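Molinate hydrolase (Gulosibacter molinativorax, PDB 4UB9) hydrolyses the thiocarbamate herbicide molinate, probably at its thioester bond, as a zinc-binding member of the amidohydrolase family. Local coordinates at residues 263-268 with 293-298; 271-274 with 278-281; 306-311 with 346-351. One frame throughout, in Å; residues are numbered along the deposited sequence.

Overall arrangement
Following the chain from the N terminus, helix 262-275 opens two contacts in turn. Its residues 263-268 pack against 293-298, closing a loop of 24 residues, while 271-274 meet 278-281 after a short turn, so interaction 2 lies entirely within the longer loop of interaction 1. The two also touch, because Arg273 of interaction 2 reaches Asp296 and Asp298 of interaction 1. Together they hold helix 262-275 against strand 279-282 and the end of helix 286-294. Interaction 3 comes later, in series with both: 306-311, in the loop between strand 299-301 and helix 313-322, meets 346-351 and closes a loop of 34 residues, its centre about 23 Å from that of interaction 1.

Interaction 1: residues 263-268 with 293-298; sequences RVLDVL and IERDAD
Arg295, just beyond helix 286-294, reaches across to Asp266 and Leu265 on helix 262-275 and supplies the whole of its segment's side of the contact. Its CB is directed at the helix, and the chain then bends at the next bond (chi2 -58°), which turns the outer part of the side chain toward the Asp266 carboxylate. CB and CG still lie short of the helix. CD is the first atom to approach, with Asp266 OD1 4.1 Å from Arg295 CD. Beyond it, Arg295 NE donates a weak hydrogen bond to Asp266 OD1 at 3.0 Å. Arg295 CZ, between NE and NH2, lies 3.2 Å from Asp266 OD1, with Leu265 CD2 as its apolar neighbour.

In fold terms, the bridge spans two successive helices of a TIM-type barrel. Helix 262-275 leads into strand 279-282, helix 286-294 follows that strand, and Arg295 links the second helix's end back to the flank of the first.

At the tip, Arg295 NH2 forms the shorter and somewhat straighter bond, 2.7 Å to Asp266 OD1, though still bent, with an N-H...O angle of 134°. One carboxylate oxygen therefore accepts from two nitrogens of the same guanidinium. The carboxylate and guanidinium planes stand 43° apart, and OD1 is tilted out of the guanidinium plane, so the pair is a skewed salt bridge and not a flat two-pronged one. NH2 has a second acidic partner in Glu262, so two carboxylates share the charge of one guanidinium. Over one guanidinium face lies Leu265 CD2, 4.0 Å from Arg295 NH2 and displaced toward the rim of the group. Leu265 also packs on Ile241 of strand 239-242, while Arg263 makes a salt bridge to Glu287 of the second subunit.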
ATOM      1  N   ARG A 263      -5.434  31.522  18.602  1.00 36.75           N
ATOM      2  CA  ARG A 263      -5.329  31.614  20.048  1.00 39.90           C
ATOM      3  C   ARG A 263      -4.155  30.813  20.630  1.00 37.01           C
ATOM      4  O   ARG A 263      -3.412  31.280  21.486  1.00 34.20           O
ATOM      5  CB  ARG A 263      -6.625  31.015  20.560  1.00 42.23           C
ATOM      6  CG  ARG A 263      -6.945  31.209  21.996  1.00 47.09           C
ATOM      7  CD  ARG A 263      -8.443  31.006  22.138  1.00 41.90           C
ATOM      8  NE  ARG A 263      -8.796  29.633  22.492  1.00 42.04           N
ATOM      9  CZ  ARG A 263      -9.568  29.298  23.538  1.00 36.65           C
ATOM     10  NH1 ARG A 263     -10.072  30.221  24.313  1.00 34.26           N
ATOM     11  NH2 ARG A 263      -9.827  28.039  23.805  1.00 36.74           N
ATOM     12  N   VAL A 264      -4.019  29.587  20.161  1.00 33.77           N
ATOM     13  CA  VAL A 264      -2.943  28.699  20.650  1.00 34.62           C
ATOM     14  C   VAL A 264      -1.606  29.125  20.041  1.00 34.47           C
ATOM     15  O   VAL A 264      -0.562  29.112  20.671  1.00 33.07           O
ATOM     16  CB  VAL A 264      -3.236  27.223  20.319  1.00 35.69           C
ATOM     17  CG1 VAL A 264      -1.991  26.360  20.482  1.00 34.35           C
ATOM     18  CG2 VAL A 264      -4.366  26.699  21.205  1.00 33.05           C
ATOM     19  N   LEU A 265      -1.676  29.573  18.805  1.00 35.76           N
ATOM     20  CA  LEU A 265      -0.496  30.131  18.151  1.00 38.52           C
ATOM     21  C   LEU A 265       0.027  31.345  18.914  1.00 35.40           C
ATOM     22  O   LEU A 265       1.212  31.504  19.159  1.00 37.38           O
ATOM     23  CB  LEU A 265      -0.832  30.483  16.699  1.00 41.31           C
ATOM     24  CG  LEU A 265       0.320  30.959  15.842  1.00 43.33           C
ATOM     25  CD1 LEU A 265       1.454  29.962  15.823  1.00 42.79           C
ATOM     26  CD2 LEU A 265      -0.216  31.186  14.433  1.00 47.64           C
ATOM     27  N   ASP A 266      -0.887  32.190  19.341  1.00 37.38           N
ATOM     28  CA  ASP A 266      -0.515  33.338  20.196  1.00 39.14           C
ATOM     29  C   ASP A 266       0.198  32.918  21.487  1.00 34.33           C
ATOM     30  O   ASP A 266       1.171  33.529  21.893  1.00 34.05           O
ATOM     31  CB  ASP A 266      -1.729  34.205  20.510  1.00 40.51           C
ATOM     32  CG  ASP A 266      -2.271  34.951  19.247  1.00 51.56           C
ATOM     33  OD1 ASP A 266      -1.565  35.018  18.187  1.00 46.73           O
ATOM     34  OD2 ASP A 266      -3.424  35.450  19.330  1.00 53.14           O
ATOM     35  N   VAL A 267      -0.243  31.845  22.098  1.00 30.21           N
ATOM     36  CA  VAL A 267       0.455  31.343  23.283  1.00 31.87           C
ATOM     37  C   VAL A 267       1.887  30.965  22.965  1.00 31.85           C
ATOM     38  O   VAL A 267       2.813  31.293  23.683  1.00 31.49           O
ATOM     39  CB  VAL A 267      -0.261  30.109  23.847  1.00 32.92           C
ATOM     40  CG1 VAL A 267       0.591  29.391  24.863  1.00 31.12           C
ATOM     41  CG2 VAL A 267      -1.609  30.539  24.440  1.00 35.30           C
ATOM     42  N   LEU A 268       2.056  30.260  21.858  1.00 35.19           N
ATOM     43  CA  LEU A 268       3.382  29.786  21.448  1.00 33.42           C
ATOM     44  C   LEU A 268       4.297  30.951  21.162  1.00 31.61           C
ATOM     45  O   LEU A 268       5.424  31.006  21.622  1.00 33.11           O
ATOM     46  CB  LEU A 268       3.282  28.892  20.224  1.00 34.05           C
ATOM     47  CG  LEU A 268       2.519  27.578  20.402  1.00 32.33           C
ATOM     48  CD1 LEU A 268       2.303  26.934  19.038  1.00 36.33           C
ATOM     49  CD2 LEU A 268       3.273  26.625  21.295  1.00 30.25           C
ATOM     50  N   ILE A 293       3.823  36.623   8.930  1.00 29.72           N
ATOM     51  CA  ILE A 293       4.186  38.029   8.798  1.00 33.16           C
ATOM     52  C   ILE A 293       3.538  38.860   9.911  1.00 35.70           C
ATOM     53  O   ILE A 293       4.174  39.678  10.557  1.00 36.28           O
ATOM     54  CB  ILE A 293       3.717  38.558   7.435  1.00 32.56           C
ATOM     55  CG1 ILE A 293       4.638  38.033   6.332  1.00 35.98           C
ATOM     56  CG2 ILE A 293       3.759  40.079   7.408  1.00 33.65           C
ATOM     57  CD1 ILE A 293       4.083  38.216   4.940  1.00 35.54           C
ATOM     58  N   GLU A 294       2.261  38.581  10.156  1.00 35.64           N
ATOM     59  CA  GLU A 294       1.520  39.289  11.177  1.00 40.47           C
ATOM     60  C   GLU A 294       2.010  39.007  12.597  1.00 37.31           C
ATOM     61  O   GLU A 294       1.675  39.724  13.498  1.00 38.95           O
ATOM     62  CB  GLU A 294       0.015  38.990  11.062  1.00 43.40           C
ATOM     63  CG  GLU A 294      -0.654  39.750   9.910  1.00 44.67           C
ATOM     64  CD  GLU A 294      -0.462  41.274   9.984  1.00 44.90           C
ATOM     65  OE1 GLU A 294      -0.650  41.836  11.080  1.00 57.78           O
ATOM     66  OE2 GLU A 294      -0.144  41.910   8.956  1.00 44.29           O
ATOM     67  N   ARG A 295       2.806  37.963  12.780  1.00 40.11           N
ATOM     68  CA  ARG A 295       3.478  37.695  14.060  1.00 34.72           C
ATOM     69  C   ARG A 295       4.908  38.229  14.089  1.00 35.55           C
ATOM     70  O   ARG A 295       5.660  37.934  15.003  1.00 32.26           O
ATOM     71  CB  ARG A 295       3.521  36.194  14.338  1.00 37.28           C
ATOM     72  CG  ARG A 295       2.178  35.475  14.383  1.00 34.79           C
ATOM     73  CD  ARG A 295       1.318  36.093  15.408  1.00 33.97           C
ATOM     74  NE  ARG A 295       0.126  35.326  15.771  1.00 39.49           N
ATOM     75  CZ  ARG A 295      -0.952  35.210  15.010  1.00 42.01           C
ATOM     76  NH1 ARG A 295      -0.972  35.697  13.760  1.00 39.82           N
ATOM     77  NH2 ARG A 295      -2.015  34.597  15.514  1.00 42.76           N
ATOM     78  N   ASP A 296       5.291  38.995  13.069  1.00 37.46           N
ATOM     79  CA  ASP A 296       6.652  39.541  12.987  1.00 40.90           C
ATOM     80  C   ASP A 296       7.724  38.461  13.206  1.00 36.08           C
ATOM     81  O   ASP A 296       8.656  38.622  13.968  1.00 38.56           O
ATOM     82  CB  ASP A 296       6.845  40.690  13.995  1.00 45.25           C
ATOM     83  CG  ASP A 296       5.908  41.874  13.722  1.00 47.49           C
ATOM     84  OD1 ASP A 296       5.886  42.412  12.590  1.00 49.83           O
ATOM     85  OD2 ASP A 296       5.215  42.283  14.658  1.00 57.61           O
ATOM     86  N   ALA A 297       7.575  37.362  12.500  1.00 35.25           N
ATOM     87  CA  ALA A 297       8.550  36.268  12.563  1.00 32.92           C
ATOM     88  C   ALA A 297       9.940  36.779  12.232  1.00 31.89           C
ATOM     89  O   ALA A 297      10.117  37.580  11.331  1.00 32.93           O
ATOM     90  CB  ALA A 297       8.173  35.188  11.595  1.00 32.74           C
ATOM     91  N   ASP A 298      10.913  36.319  12.981  1.00 33.04           N
ATOM     92  CA  ASP A 298      12.318  36.664  12.726  1.00 35.75           C
ATOM     93  C   ASP A 298      12.818  36.054  11.421  1.00 36.92           C
ATOM     94  O   ASP A 298      13.640  36.627  10.733  1.00 37.23           O
ATOM     95  CB  ASP A 298      13.201  36.186  13.882  1.00 35.40           C
ATOM     96  CG  ASP A 298      12.922  36.955  15.164  1.00 39.86           C
ATOM     97  OD1 ASP A 298      13.464  38.049  15.280  1.00 45.09           O
ATOM     98  OD2 ASP A 298      12.118  36.509  16.002  1.00 40.81           O
TER

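Interaction 2: residues 271-274 with 278-281; sequences EVRR and PLLT
The alpha-to-beta turn of a TIM-type barrel brings Val272 and Arg273, near the end of helix 262-275, onto Leu279, the first residue of strand 279-282. The strand belongs to a parallel sheet and carries the zinc ligand His282 at its far end, so this contact packs an outer helix on the opening residues of a metal-bearing strand. Leu279 points toward the helix; Leu280, the next residue, points away from it.

Two neighbouring helical residues approach Leu279 differently. Val272 meets it with one methyl: CG1 is anti to the backbone N (chi1 169°) and comes 4.0 Å from Leu279 CB, the two side chains crossing at about a right angle. The same methyl also rests against the Pro278 carbonyl oxygen. Beyond this pair, Val272 touches Leu232 and Cys239, and Leu279 touches Ile241, which extends the apolar layer between helix and sheet.

Arg273 starts out along the flank of the helix and turns back through a nearly eclipsed CB-CG bond (chi2 9°), a strained torsion, if the model is right there, that brings its guanidinium over Leu279. One face of the group receives the leucine methyl, with Arg273 NH2 3.6 Å from Leu279 CD2, nearer the rim than the centre. Arg273 NH1 lies 3.8 Å from Leu279 CB. Polar partners fix the rotation of this flat group: Arg273 NH2 probably bonds to Asp296 O, and Arg273 NH1 forms a salt bridge to Asp298 OD2, the oxygen that also accepts the backbone N-H of Leu279.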
ATOM      1  N   GLU A 271       5.312  32.850  24.324  1.00 28.94           N
ATOM      2  CA  GLU A 271       6.359  32.143  25.111  1.00 32.44           C
ATOM      3  C   GLU A 271       7.769  32.198  24.490  1.00 33.96           C
ATOM      4  O   GLU A 271       8.778  32.124  25.196  1.00 34.44           O
ATOM      5  CB  GLU A 271       5.947  30.694  25.397  1.00 32.41           C
ATOM      6  CG  GLU A 271       4.792  30.624  26.377  1.00 38.48           C
ATOM      7  CD  GLU A 271       5.175  31.128  27.780  1.00 42.57           C
ATOM      8  OE1 GLU A 271       6.347  31.001  28.161  1.00 35.92           O
ATOM      9  OE2 GLU A 271       4.291  31.657  28.481  1.00 47.24           O
ATOM     10  N   VAL A 272       7.809  32.207  23.164  1.00 32.94           N
ATOM     11  CA  VAL A 272       9.073  32.298  22.449  1.00 32.77           C
ATOM     12  C   VAL A 272       9.654  33.664  22.692  1.00 33.71           C
ATOM     13  O   VAL A 272      10.846  33.791  23.006  1.00 34.01           O
ATOM     14  CB  VAL A 272       8.900  32.066  20.940  1.00 31.61           C
ATOM     15  CG1 VAL A 272      10.163  32.418  20.207  1.00 30.74           C
ATOM     16  CG2 VAL A 272       8.544  30.602  20.659  1.00 33.38           C
ATOM     17  N   ARG A 273       8.809  34.684  22.548  1.00 34.43           N
ATOM     18  CA  ARG A 273       9.212  36.087  22.831  1.00 35.24           C
ATOM     19  C   ARG A 273       9.709  36.212  24.259  1.00 35.93           C
ATOM     20  O   ARG A 273      10.819  36.679  24.499  1.00 38.10           O
ATOM     21  CB  ARG A 273       8.063  37.026  22.671  1.00 39.73           C
ATOM     22  CG  ARG A 273       7.838  37.591  21.284  1.00 44.99           C
ATOM     23  CD  ARG A 273       8.664  36.968  20.189  1.00 45.06           C
ATOM     24  NE  ARG A 273       8.096  37.290  18.881  1.00 49.82           N
ATOM     25  CZ  ARG A 273       8.802  37.413  17.763  1.00 50.09           C
ATOM     26  NH1 ARG A 273      10.119  37.256  17.774  1.00 48.69           N
ATOM     27  NH2 ARG A 273       8.193  37.708  16.628  1.00 50.29           N
ATOM     28  N   ARG A 274       8.937  35.675  25.191  1.00 33.99           N
ATOM     29  CA  ARG A 274       9.331  35.668  26.606  1.00 36.22           C
ATOM     30  C   ARG A 274      10.718  35.053  26.767  1.00 37.39           C
ATOM     31  O   ARG A 274      11.546  35.535  27.535  1.00 34.89           O
ATOM     32  CB  ARG A 274       8.291  34.935  27.457  1.00 37.64           C
ATOM     33  CG  ARG A 274       8.662  34.749  28.939  1.00 39.44           C
ATOM     34  CD  ARG A 274       7.814  33.742  29.762  1.00 44.57           C
ATOM     35  NE  ARG A 274       7.033  34.443  30.786  1.00 57.22           N
ATOM     36  CZ  ARG A 274       5.753  34.779  30.649  1.00 72.06           C
ATOM     37  NH1 ARG A 274       5.085  34.473  29.547  1.00 83.16           N
ATOM     38  NH2 ARG A 274       5.117  35.446  31.622  1.00 86.18           N
ATOM     39  N   PRO A 278      14.989  33.804  18.821  1.00 33.46           N
ATOM     40  CA  PRO A 278      14.286  34.151  17.592  1.00 30.59           C
ATOM     41  C   PRO A 278      13.199  33.155  17.259  1.00 33.17           C
ATOM     42  O   PRO A 278      13.256  31.977  17.646  1.00 32.57           O
ATOM     43  CB  PRO A 278      15.364  34.054  16.534  1.00 29.86           C
ATOM     44  CG  PRO A 278      16.611  34.312  17.271  1.00 31.24           C
ATOM     45  CD  PRO A 278      16.434  33.663  18.604  1.00 30.91           C
ATOM     46  N   LEU A 279      12.217  33.669  16.562  1.00 32.24           N
ATOM     47  CA  LEU A 279      11.029  32.916  16.195  1.00 34.98           C
ATOM     48  C   LEU A 279      11.043  32.614  14.714  1.00 34.28           C
ATOM     49  O   LEU A 279      11.092  33.548  13.888  1.00 30.39           O
ATOM     50  CB  LEU A 279       9.771  33.734  16.484  1.00 32.89           C
ATOM     51  CG  LEU A 279       8.486  33.200  15.847  1.00 35.34           C
ATOM     52  CD1 LEU A 279       8.044  31.926  16.554  1.00 35.49           C
ATOM     53  CD2 LEU A 279       7.383  34.244  15.919  1.00 33.58           C
ATOM     54  N   LEU A 280      10.974  31.320  14.394  1.00 30.43           N
ATOM     55  CA  LEU A 280      10.887  30.847  13.017  1.00 27.33           C
ATOM     56  C   LEU A 280       9.555  30.233  12.731  1.00 28.02           C
ATOM     57  O   LEU A 280       8.913  29.714  13.614  1.00 29.09           O
ATOM     58  CB  LEU A 280      11.951  29.794  12.714  1.00 28.13           C
ATOM     59  CG  LEU A 280      13.322  30.297  12.225  1.00 27.29           C
ATOM     60  CD1 LEU A 280      13.972  31.186  13.266  1.00 27.02           C
ATOM     61  CD2 LEU A 280      14.204  29.111  12.010  1.00 28.63           C
ATOM     62  N   THR A 281       9.148  30.272  11.477  1.00 28.83           N
ATOM     63  CA  THR A 281       7.903  29.689  11.041  1.00 28.71           C
ATOM     64  C   THR A 281       8.094  28.734   9.879  1.00 31.06           C
ATOM     65  O   THR A 281       8.972  28.888   9.080  1.00 30.60           O
ATOM     66  CB  THR A 281       6.885  30.759  10.621  1.00 34.39           C
ATOM     67  OG1 THR A 281       7.445  31.577   9.610  1.00 29.85           O
ATOM     68  CG2 THR A 281       6.509  31.626  11.783  1.00 36.65           C
TER

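Interaction 3: residues 306-311 with 346-351; sequences TGQAPI and FADFSG
Gln308 and Asp348 lie with their flat ends stacked, the amide and carboxylate planes only 18° apart. The bend of Gln308 at chi2 (-70°) brings its amide over the backbone of 346-351, and its CG packs against the aspartate, 3.9 Å from Asp348 CG. The amide is probably turned over in the model, so its oxygen and nitrogen are best not told apart. The atom modelled as Gln308 OE1 lies 3.0 Å from Asp348 O and 3.1 Å from Gly351 O, which places this end of the amide between two backbone carbonyls.

The carboxylate of Asp348 is held by arginines: Arg254 makes a salt bridge to OD2 and Arg352 to OD1, which together probably fix its plane. His354 ties the two backbones, through NE2 to Gln308 N and ND1 to Phe349 O. Within 306-311, Thr306 OG1 donates 2.6 Å to Ala309 O, closing the turn that has Gln308 within it.

Loop 306-311 follows strand 299-301 and the zinc ligand His302, whose side chain is about 11 Å from that of Gln308. It packs on weakly bonded helix 347-350 at the side of the TIM barrel where amidohydrolases hold their metal, the C-terminal ends of the strands.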
ATOM      1  N   THR A 306       3.883  28.197  -1.355  1.00 32.88           N
ATOM      2  CA  THR A 306       2.557  28.732  -1.058  1.00 34.29           C
ATOM      3  C   THR A 306       1.397  28.027  -1.718  1.00 32.37           C
ATOM      4  O   THR A 306       0.488  28.658  -2.223  1.00 34.99           O
ATOM      5  CB  THR A 306       2.475  30.231  -1.428  1.00 33.23           C
ATOM      6  OG1 THR A 306       2.674  30.411  -2.822  1.00 31.98           O
ATOM      7  CG2 THR A 306       3.513  30.990  -0.672  1.00 32.40           C
ATOM      8  N   GLY A 307       1.425  26.708  -1.710  1.00 31.88           N
ATOM      9  CA  GLY A 307       0.262  25.953  -2.183  1.00 33.47           C
ATOM     10  C   GLY A 307       0.040  26.070  -3.679  1.00 32.41           C
ATOM     11  O   GLY A 307      -1.058  25.877  -4.187  1.00 29.52           O
ATOM     12  N   GLN A 308       1.109  26.446  -4.362  1.00 29.03           N
ATOM     13  CA  GLN A 308       1.121  26.717  -5.792  1.00 30.86           C
ATOM     14  C   GLN A 308       0.163  27.817  -6.185  1.00 31.78           C
ATOM     15  O   GLN A 308      -0.325  27.847  -7.272  1.00 30.97           O
ATOM     16  CB  GLN A 308       0.843  25.462  -6.584  1.00 32.07           C
ATOM     17  CG  GLN A 308       2.043  24.532  -6.625  1.00 31.29           C
ATOM     18  CD  GLN A 308       3.183  25.060  -7.452  1.00 31.24           C
ATOM     19  OE1 GLN A 308       4.363  24.930  -7.086  1.00 35.14           O
ATOM     20  NE2 GLN A 308       2.856  25.641  -8.577  1.00 30.19           N
ATOM     21  N   ALA A 309      -0.036  28.763  -5.283  1.00 34.14           N
ATOM     22  CA  ALA A 309      -0.820  29.954  -5.560  1.00 35.40           C
ATOM     23  C   ALA A 309       0.099  31.160  -5.467  1.00 31.62           C
ATOM     24  O   ALA A 309       0.988  31.200  -4.635  1.00 34.41           O
ATOM     25  CB  ALA A 309      -1.967  30.064  -4.575  1.00 35.23           C
ATOM     26  N   PRO A 310      -0.047  32.109  -6.384  1.00 33.04           N
ATOM     27  CA  PRO A 310       0.900  33.238  -6.422  1.00 29.17           C
ATOM     28  C   PRO A 310       0.755  34.204  -5.263  1.00 29.42           C
ATOM     29  O   PRO A 310      -0.332  34.528  -4.845  1.00 29.01           O
ATOM     30  CB  PRO A 310       0.586  33.929  -7.753  1.00 28.62           C
ATOM     31  CG  PRO A 310      -0.828  33.589  -8.033  1.00 34.09           C
ATOM     32  CD  PRO A 310      -1.099  32.217  -7.421  1.00 32.76           C
ATOM     33  N   ILE A 311       1.886  34.664  -4.767  1.00 31.80           N
ATOM     34  CA  ILE A 311       1.901  35.575  -3.656  1.00 33.95           C
ATOM     35  C   ILE A 311       1.296  36.924  -4.087  1.00 36.84           C
ATOM     36  O   ILE A 311       1.735  37.487  -5.054  1.00 34.49           O
ATOM     37  CB  ILE A 311       3.307  35.816  -3.137  1.00 36.86           C
ATOM     38  CG1 ILE A 311       3.870  34.530  -2.560  1.00 41.16           C
ATOM     39  CG2 ILE A 311       3.275  36.886  -2.061  1.00 39.26           C
ATOM     40  CD1 ILE A 311       5.286  34.663  -2.045  1.00 40.42           C
ATOM     41  N   PHE A 346       8.181  15.957  -5.842  1.00 39.45           N
ATOM     42  CA  PHE A 346       8.610  17.233  -5.288  1.00 38.44           C
ATOM     43  C   PHE A 346       8.879  18.327  -6.315  1.00 37.34           C
ATOM     44  O   PHE A 346       9.501  19.334  -6.020  1.00 33.39           O
ATOM     45  CB  PHE A 346       9.856  17.035  -4.454  1.00 44.72           C
ATOM     46  CG  PHE A 346       9.613  16.399  -3.121  1.00 48.04           C
ATOM     47  CD1 PHE A 346       8.386  15.803  -2.799  1.00 55.10           C
ATOM     48  CD2 PHE A 346      10.648  16.344  -2.193  1.00 55.73           C
ATOM     49  CE1 PHE A 346       8.187  15.187  -1.563  1.00 56.28           C
ATOM     50  CE2 PHE A 346      10.464  15.727  -0.967  1.00 57.05           C
ATOM     51  CZ  PHE A 346       9.228  15.149  -0.651  1.00 60.02           C
ATOM     52  N   ALA A 347       8.363  18.163  -7.514  1.00 38.60           N
ATOM     53  CA  ALA A 347       8.517  19.192  -8.544  1.00 36.97           C
ATOM     54  C   ALA A 347       7.833  20.499  -8.165  1.00 37.28           C
ATOM     55  O   ALA A 347       8.310  21.585  -8.503  1.00 39.28           O
ATOM     56  CB  ALA A 347       7.938  18.703  -9.853  1.00 35.17           C
ATOM     57  N   ASP A 348       6.734  20.362  -7.438  1.00 37.70           N
ATOM     58  CA  ASP A 348       5.979  21.481  -6.868  1.00 40.02           C
ATOM     59  C   ASP A 348       6.637  22.236  -5.714  1.00 38.55           C
ATOM     60  O   ASP A 348       6.140  23.281  -5.305  1.00 37.38           O
ATOM     61  CB  ASP A 348       4.635  20.988  -6.345  1.00 44.28           C
ATOM     62  CG  ASP A 348       3.571  20.981  -7.403  1.00 47.08           C
ATOM     63  OD1 ASP A 348       3.853  21.423  -8.538  1.00 44.70           O
ATOM     64  OD2 ASP A 348       2.448  20.520  -7.087  1.00 50.29           O
ATOM     65  N   PHE A 349       7.698  21.672  -5.171  1.00 35.81           N
ATOM     66  CA  PHE A 349       8.383  22.230  -4.009  1.00 38.22           C
ATOM     67  C   PHE A 349       8.903  23.616  -4.367  1.00 35.10           C
ATOM     68  O   PHE A 349       8.561  24.591  -3.707  1.00 36.26           O
ATOM     69  CB  PHE A 349       9.490  21.269  -3.621  1.00 41.44           C
ATOM     70  CG  PHE A 349      10.081  21.462  -2.261  1.00 47.86           C
ATOM     71  CD1 PHE A 349      10.805  22.611  -1.937  1.00 55.23           C
ATOM     72  CD2 PHE A 349      10.046  20.410  -1.329  1.00 56.94           C
ATOM     73  CE1 PHE A 349      11.421  22.745  -0.684  1.00 65.70           C
ATOM     74  CE2 PHE A 349      10.647  20.535  -0.071  1.00 61.92           C
ATOM     75  CZ  PHE A 349      11.334  21.706   0.259  1.00 70.57           C
ATOM     76  N   SER A 350       9.646  23.719  -5.463  1.00 36.19           N
ATOM     77  CA  SER A 350      10.244  24.999  -5.929  1.00 33.58           C
ATOM     78  C   SER A 350       9.948  25.399  -7.357  1.00 34.49           C
ATOM     79  O   SER A 350      10.354  26.470  -7.804  1.00 31.89           O
ATOM     80  CB  SER A 350      11.736  24.923  -5.809  1.00 35.66           C
ATOM     81  OG  SER A 350      12.089  24.490  -4.499  1.00 34.85           O
ATOM     82  N   GLY A 351       9.183  24.566  -8.040  1.00 35.01           N
ATOM     83  CA  GLY A 351       8.839  24.819  -9.405  1.00 33.73           C
ATOM     84  C   GLY A 351       7.544  25.553  -9.613  1.00 37.80           C
ATOM     85  O   GLY A 351       6.841  25.958  -8.656  1.00 35.72           O
TER